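Local coordinates for protein parahox neighbor (Phaeodactylum tricornutum CCAP 1055/1, PDB 5Z5M) that probably catalyses the last two steps of urate degradation, hydrolysing 5-hydroxyisourate and then decarboxylating the product OHCU to (S)-allantoin, at residues T176-T190 and I275-S289. Sequence-based numbering, arbitrary orientation.
Sequences TSDAQGFLTCHVLDT and IDNPDDHYHVPLLVS
Phe182 to Thr184 pair in parallel with His281 to His283, and Val187 to Asp189 with Leu286 to Val288, joining the first strand and a late strand of the transthyretin-like β-sandwich domain. Backbone bonds alternate along both runs, from Phe182 N to Asp280 O (3.2 Å) as far as Thr190 N to Val288 O; Val284 N reaches Thr184 O and Leu286 N reaches His186 O, so the pairing carries across the break at Cys185-His186 and Val284-Pro285.

On one face lie two histidines around a threonine. Thr184 holds OG1 between its backbone N and carbonyl carbon (chi1 57°), which sets the hydroxyl at two ring edges, hydrogen-bonded to His281 NE2 (2.9 Å) and His283 ND1 (2.8 Å). Phe182 lies in an offset stack on His281, centroids 4.0 Å apart and planes at 18°, with CE2 over the imidazole. A leucine in place of His281 would probably lose this stack and leave the Thr184 hydroxyl with one imidazole partner.

The opposite face is mostly apolar: Leu183 CD1 meets Val284 CG2 and Val187 CG1 meets Val288 CG1, both at 4.0 Å, while Trp245 packs on Val284 and Phe247 on Leu286.

Ahead of Phe182, Gly181 fits because any CB would collide with Pro278 O and Asp280 O. A water joins Gln180 N to Asp279 OD1, while Ser50 OG holds Asp279 OD2.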
loop_
_atom_site.group_PDB
_atom_site.type_symbol
_atom_site.label_atom_id
_atom_site.label_comp_id
_atom_site.label_asym_id
_atom_site.label_seq_id
_atom_site.Cartn_x
_atom_site.Cartn_y
_atom_site.Cartn_z
ATOM N N THR A 176 -21.195 -28.407 4.353
ATOM C CA THR A 176 -21.296 -26.967 4.137
ATOM C C THR A 176 -21.638 -26.624 2.690
ATOM O O THR A 176 -21.417 -25.500 2.250
ATOM C CB THR A 176 -19.983 -26.242 4.523
ATOM O OG1 THR A 176 -18.892 -26.772 3.761
ATOM C CG2 THR A 176 -19.687 -26.419 6.011
ATOM N N SER A 177 -22.194 -27.581 1.955
ATOM C CA SER A 177 -22.509 -27.355 0.548
ATOM C C SER A 177 -23.610 -26.305 0.376
ATOM O O SER A 177 -23.789 -25.762 -0.712
ATOM C CB SER A 177 -22.924 -28.664 -0.130
ATOM O OG SER A 177 -24.217 -29.062 0.282
ATOM N N ASP A 178 -24.331 -26.012 1.455
ATOM C CA ASP A 178 -25.398 -25.018 1.406
ATOM C C ASP A 178 -24.961 -23.663 1.960
ATOM O O ASP A 178 -25.787 -22.759 2.116
ATOM C CB ASP A 178 -26.631 -25.512 2.169
ATOM C CG ASP A 178 -26.366 -25.707 3.652
ATOM O OD1 ASP A 178 -25.187 -25.874 4.034
ATOM O OD2 ASP A 178 -27.340 -25.691 4.433
ATOM N N ALA A 179 -23.671 -23.520 2.258
ATOM C CA ALA A 179 -23.139 -22.228 2.685
ATOM C C ALA A 179 -23.325 -21.213 1.566
ATOM O O ALA A 179 -23.425 -21.585 0.398
ATOM C CB ALA A 179 -21.668 -22.341 3.072
ATOM N N GLN A 180 -23.361 -19.931 1.907
ATOM C CA GLN A 180 -23.700 -18.927 0.906
ATOM C C GLN A 180 -22.649 -17.821 0.776
ATOM O O GLN A 180 -22.957 -16.712 0.351
ATOM C CB GLN A 180 -25.076 -18.332 1.228
ATOM C CG GLN A 180 -26.217 -19.300 0.937
ATOM C CD GLN A 180 -27.570 -18.806 1.420
ATOM O OE1 GLN A 180 -27.851 -18.799 2.618
ATOM N NE2 GLN A 180 -28.419 -18.396 0.482
ATOM N N GLY A 181 -21.405 -18.130 1.128
ATOM C CA GLY A 181 -20.334 -17.167 0.969
ATOM C C GLY A 181 -19.969 -17.034 -0.500
ATOM O O GLY A 181 -20.433 -17.811 -1.334
ATOM N N PHE A 182 -19.141 -16.049 -0.824
ATOM C CA PHE A 182 -18.714 -15.862 -2.207
ATOM C C PHE A 182 -17.447 -15.027 -2.302
ATOM O O PHE A 182 -17.033 -14.378 -1.331
ATOM C CB PHE A 182 -19.835 -15.222 -3.048
ATOM C CG PHE A 182 -20.277 -13.855 -2.567
ATOM C CD1 PHE A 182 -21.171 -13.728 -1.512
ATOM C CD2 PHE A 182 -19.827 -12.704 -3.196
ATOM C CE1 PHE A 182 -21.585 -12.479 -1.071
ATOM C CE2 PHE A 182 -20.239 -11.450 -2.763
ATOM C CZ PHE A 182 -21.125 -11.338 -1.702
ATOM N N LEU A 183 -16.850 -15.046 -3.491
ATOM C CA LEU A 183 -15.566 -14.401 -3.752
ATOM C C LEU A 183 -15.697 -13.371 -4.866
ATOM O O LEU A 183 -16.163 -13.686 -5.962
ATOM C CB LEU A 183 -14.515 -15.448 -4.130
ATOM C CG LEU A 183 -13.111 -14.973 -4.518
ATOM C CD1 LEU A 183 -12.395 -14.305 -3.344
ATOM C CD2 LEU A 183 -12.294 -16.145 -5.035
ATOM N N THR A 184 -15.308 -12.137 -4.572
ATOM C CA THR A 184 -15.314 -11.082 -5.572
ATOM C C THR A 184 -13.927 -10.477 -5.731
ATOM O O THR A 184 -13.029 -10.698 -4.908
ATOM C CB THR A 184 -16.300 -9.953 -5.215
ATOM O OG1 THR A 184 -15.965 -9.417 -3.927
ATOM C CG2 THR A 184 -17.738 -10.468 -5.207
ATOM N N CYS A 185 -13.773 -9.687 -6.786
ATOM C CA CYS A 185 -12.506 -9.059 -7.106
ATOM C C CYS A 185 -12.739 -7.675 -7.697
ATOM O O CYS A 185 -13.764 -7.418 -8.324
ATOM C CB CYS A 185 -11.715 -9.927 -8.081
ATOM S SG CYS A 185 -10.006 -9.396 -8.317
ATOM N N HIS A 186 -11.782 -6.788 -7.472
ATOM C CA HIS A 186 -11.799 -5.447 -8.030
ATOM C C HIS A 186 -10.363 -5.092 -8.387
ATOM O O HIS A 186 -9.442 -5.409 -7.635
ATOM C CB HIS A 186 -12.391 -4.455 -7.024
ATOM C CG HIS A 186 -12.338 -3.026 -7.464
ATOM N ND1 HIS A 186 -13.101 -2.538 -8.502
ATOM C CD2 HIS A 186 -11.620 -1.977 -6.997
ATOM C CE1 HIS A 186 -12.850 -1.248 -8.662
ATOM N NE2 HIS A 186 -11.955 -0.886 -7.762
ATOM N N VAL A 187 -10.158 -4.471 -9.541
ATOM C CA VAL A 187 -8.821 -4.023 -9.910
ATOM C C VAL A 187 -8.799 -2.508 -10.073
ATOM O O VAL A 187 -9.600 -1.934 -10.817
ATOM C CB VAL A 187 -8.327 -4.668 -11.209
ATOM C CG1 VAL A 187 -6.899 -4.202 -11.502
ATOM C CG2 VAL A 187 -8.407 -6.181 -11.110
ATOM N N LEU A 188 -7.887 -1.863 -9.359
ATOM C CA LEU A 188 -7.725 -0.418 -9.446
ATOM C C LEU A 188 -6.347 -0.033 -9.967
ATOM O O LEU A 188 -5.330 -0.465 -9.426
ATOM C CB LEU A 188 -7.947 0.223 -8.082
ATOM C CG LEU A 188 -7.685 1.727 -8.074
ATOM C CD1 LEU A 188 -8.925 2.491 -8.501
ATOM C CD2 LEU A 188 -7.206 2.169 -6.704
ATOM N N ASP A 189 -6.332 0.788 -11.014
ATOM C CA ASP A 189 -5.108 1.317 -11.611
ATOM C C ASP A 189 -4.679 2.561 -10.830
ATOM O O ASP A 189 -5.251 3.633 -11.009
ATOM C CB ASP A 189 -5.361 1.637 -13.094
ATOM C CG ASP A 189 -4.155 2.240 -13.810
ATOM O OD1 ASP A 189 -3.116 2.528 -13.180
ATOM O OD2 ASP A 189 -4.275 2.449 -15.036
ATOM N N THR A 190 -3.680 2.428 -9.958
ATOM C CA THR A 190 -3.301 3.545 -9.098
ATOM C C THR A 190 -2.399 4.549 -9.806
ATOM O O THR A 190 -2.138 5.635 -9.286
ATOM C CB THR A 190 -2.592 3.056 -7.814
ATOM O OG1 THR A 190 -1.437 2.285 -8.167
ATOM C CG2 THR A 190 -3.532 2.198 -6.990
ATOM N N ILE A 275 -8.840 -19.271 1.687
ATOM C CA ILE A 275 -10.211 -19.049 2.138
ATOM C C ILE A 275 -10.502 -19.968 3.327
ATOM O O ILE A 275 -10.350 -21.181 3.234
ATOM C CB ILE A 275 -11.230 -19.297 1.017
ATOM C CG1 ILE A 275 -11.092 -18.208 -0.059
ATOM C CG2 ILE A 275 -12.664 -19.321 1.583
ATOM C CD1 ILE A 275 -11.805 -18.535 -1.347
ATOM N N ASP A 276 -10.915 -19.387 4.445
ATOM C CA ASP A 276 -11.049 -20.149 5.683
ATOM C C ASP A 276 -12.505 -20.395 6.103
ATOM O O ASP A 276 -12.771 -21.279 6.912
ATOM C CB ASP A 276 -10.309 -19.433 6.811
ATOM C CG ASP A 276 -10.301 -20.230 8.107
ATOM O OD1 ASP A 276 -9.717 -21.336 8.127
ATOM O OD2 ASP A 276 -10.888 -19.755 9.103
ATOM N N ASN A 277 -13.443 -19.626 5.562
ATOM C CA ASN A 277 -14.834 -19.703 6.020
ATOM C C ASN A 277 -15.827 -19.596 4.861
ATOM O O ASN A 277 -15.981 -18.534 4.266
ATOM C CB ASN A 277 -15.106 -18.607 7.067
ATOM C CG ASN A 277 -16.510 -18.690 7.672
ATOM O OD1 ASN A 277 -17.395 -19.346 7.136
ATOM N ND2 ASN A 277 -16.707 -18.015 8.801
ATOM N N PRO A 278 -16.531 -20.698 4.566
ATOM C CA PRO A 278 -17.438 -20.775 3.414
ATOM C C PRO A 278 -18.700 -19.915 3.550
ATOM O O PRO A 278 -19.415 -19.762 2.560
ATOM C CB PRO A 278 -17.796 -22.264 3.353
ATOM C CG PRO A 278 -17.588 -22.772 4.736
ATOM C CD PRO A 278 -16.479 -21.959 5.327
ATOM N N ASP A 279 -18.964 -19.390 4.748
ATOM C CA ASP A 279 -20.075 -18.464 4.986
ATOM C C ASP A 279 -19.775 -17.031 4.554
ATOM O O ASP A 279 -20.693 -16.252 4.284
ATOM C CB ASP A 279 -20.449 -18.433 6.474
ATOM C CG ASP A 279 -21.150 -19.693 6.940
ATOM O OD1 ASP A 279 -21.896 -20.306 6.142
ATOM O OD2 ASP A 279 -20.973 -20.049 8.126
ATOM N N ASP A 280 -18.491 -16.680 4.514
ATOM C CA ASP A 280 -18.082 -15.279 4.389
ATOM C C ASP A 280 -18.025 -14.754 2.964
ATOM O O ASP A 280 -17.835 -15.511 2.012
ATOM C CB ASP A 280 -16.706 -15.067 5.029
ATOM C CG ASP A 280 -16.759 -15.035 6.541
ATOM O OD1 ASP A 280 -17.873 -14.953 7.101
ATOM O OD2 ASP A 280 -15.681 -15.084 7.170
ATOM N N HIS A 281 -18.177 -13.439 2.836
ATOM C CA HIS A 281 -17.860 -12.739 1.600
ATOM C C HIS A 281 -16.383 -12.345 1.614
ATOM O O HIS A 281 -15.950 -11.534 2.438
ATOM C CB HIS A 281 -18.739 -11.500 1.432
ATOM C CG HIS A 281 -18.363 -10.644 0.264
ATOM N ND1 HIS A 281 -18.771 -9.334 0.138
ATOM C CD2 HIS A 281 -17.613 -10.909 -0.836
ATOM C CE1 HIS A 281 -18.292 -8.829 -0.983
ATOM N NE2 HIS A 281 -17.582 -9.766 -1.592
ATOM N N TYR A 282 -15.605 -12.945 0.723
ATOM C CA TYR A 282 -14.201 -12.581 0.579
ATOM C C TYR A 282 -14.057 -11.649 -0.608
ATOM O O TYR A 282 -14.449 -11.985 -1.718
ATOM C CB TYR A 282 -13.319 -13.815 0.386
ATOM C CG TYR A 282 -12.927 -14.544 1.653
ATOM C CD1 TYR A 282 -13.886 -15.113 2.481
ATOM C CD2 TYR A 282 -11.593 -14.690 2.001
ATOM C CE1 TYR A 282 -13.520 -15.793 3.632
ATOM C CE2 TYR A 282 -11.219 -15.368 3.142
ATOM C CZ TYR A 282 -12.185 -15.912 3.957
ATOM O OH TYR A 282 -11.816 -16.591 5.095
ATOM N N HIS A 283 -13.510 -10.467 -0.368
ATOM C CA HIS A 283 -13.201 -9.548 -1.454
ATOM C C HIS A 283 -11.683 -9.410 -1.541
ATOM O O HIS A 283 -11.063 -8.835 -0.657
ATOM C CB HIS A 283 -13.866 -8.191 -1.226
ATOM C CG HIS A 283 -13.591 -7.200 -2.310
ATOM N ND1 HIS A 283 -14.185 -7.278 -3.554
ATOM C CD2 HIS A 283 -12.774 -6.124 -2.347
ATOM C CE1 HIS A 283 -13.751 -6.281 -4.304
ATOM N NE2 HIS A 283 -12.892 -5.569 -3.602
ATOM N N VAL A 284 -11.085 -9.955 -2.594
ATOM C CA VAL A 284 -9.632 -9.949 -2.719
ATOM C C VAL A 284 -9.226 -9.195 -3.974
ATOM O O VAL A 284 -9.092 -9.786 -5.043
ATOM C CB VAL A 284 -9.068 -11.388 -2.744
ATOM C CG1 VAL A 284 -7.531 -11.376 -2.837
ATOM C CG2 VAL A 284 -9.514 -12.138 -1.502
ATOM N N PRO A 285 -9.054 -7.871 -3.844
ATOM C CA PRO A 285 -8.776 -6.965 -4.957
ATOM C C PRO A 285 -7.288 -6.816 -5.276
ATOM O O PRO A 285 -6.431 -7.333 -4.557
ATOM C CB PRO A 285 -9.341 -5.639 -4.454
ATOM C CG PRO A 285 -9.069 -5.681 -2.988
ATOM C CD PRO A 285 -9.169 -7.137 -2.568
ATOM N N LEU A 286 -7.001 -6.093 -6.353
ATOM C CA LEU A 286 -5.641 -5.740 -6.727
ATOM C C LEU A 286 -5.528 -4.224 -6.924
ATOM O O LEU A 286 -6.284 -3.632 -7.702
ATOM C CB LEU A 286 -5.226 -6.475 -8.012
ATOM C CG LEU A 286 -3.829 -6.168 -8.559
ATOM C CD1 LEU A 286 -2.764 -6.743 -7.629
ATOM C CD2 LEU A 286 -3.660 -6.695 -9.980
ATOM N N LEU A 287 -4.593 -3.600 -6.212
ATOM C CA LEU A 287 -4.214 -2.211 -6.457
ATOM C C LEU A 287 -2.921 -2.245 -7.249
ATOM O O LEU A 287 -1.953 -2.826 -6.782
ATOM C CB LEU A 287 -4.024 -1.441 -5.147
ATOM C CG LEU A 287 -5.234 -0.949 -4.343
ATOM C CD1 LEU A 287 -6.149 -2.087 -3.920
ATOM C CD2 LEU A 287 -4.760 -0.164 -3.125
ATOM N N VAL A 288 -2.881 -1.656 -8.442
ATOM C CA VAL A 288 -1.699 -1.868 -9.279
ATOM C C VAL A 288 -1.284 -0.666 -10.142
ATOM O O VAL A 288 -2.122 0.089 -10.630
ATOM C CB VAL A 288 -1.917 -3.102 -10.195
ATOM C CG1 VAL A 288 -3.105 -2.887 -11.144
ATOM C CG2 VAL A 288 -0.658 -3.442 -10.971
ATOM N N SER A 289 0.028 -0.487 -10.284
ATOM C CA SER A 289 0.619 0.407 -11.276
ATOM C C SER A 289 1.684 -0.431 -11.987
ATOM O O SER A 289 1.897 -1.584 -11.611
ATOM C CB SER A 289 1.207 1.663 -10.620
ATOM O OG SER A 289 2.454 1.395 -9.992
HETATM O O HOH W 1 -23.713 -19.350 4.796
#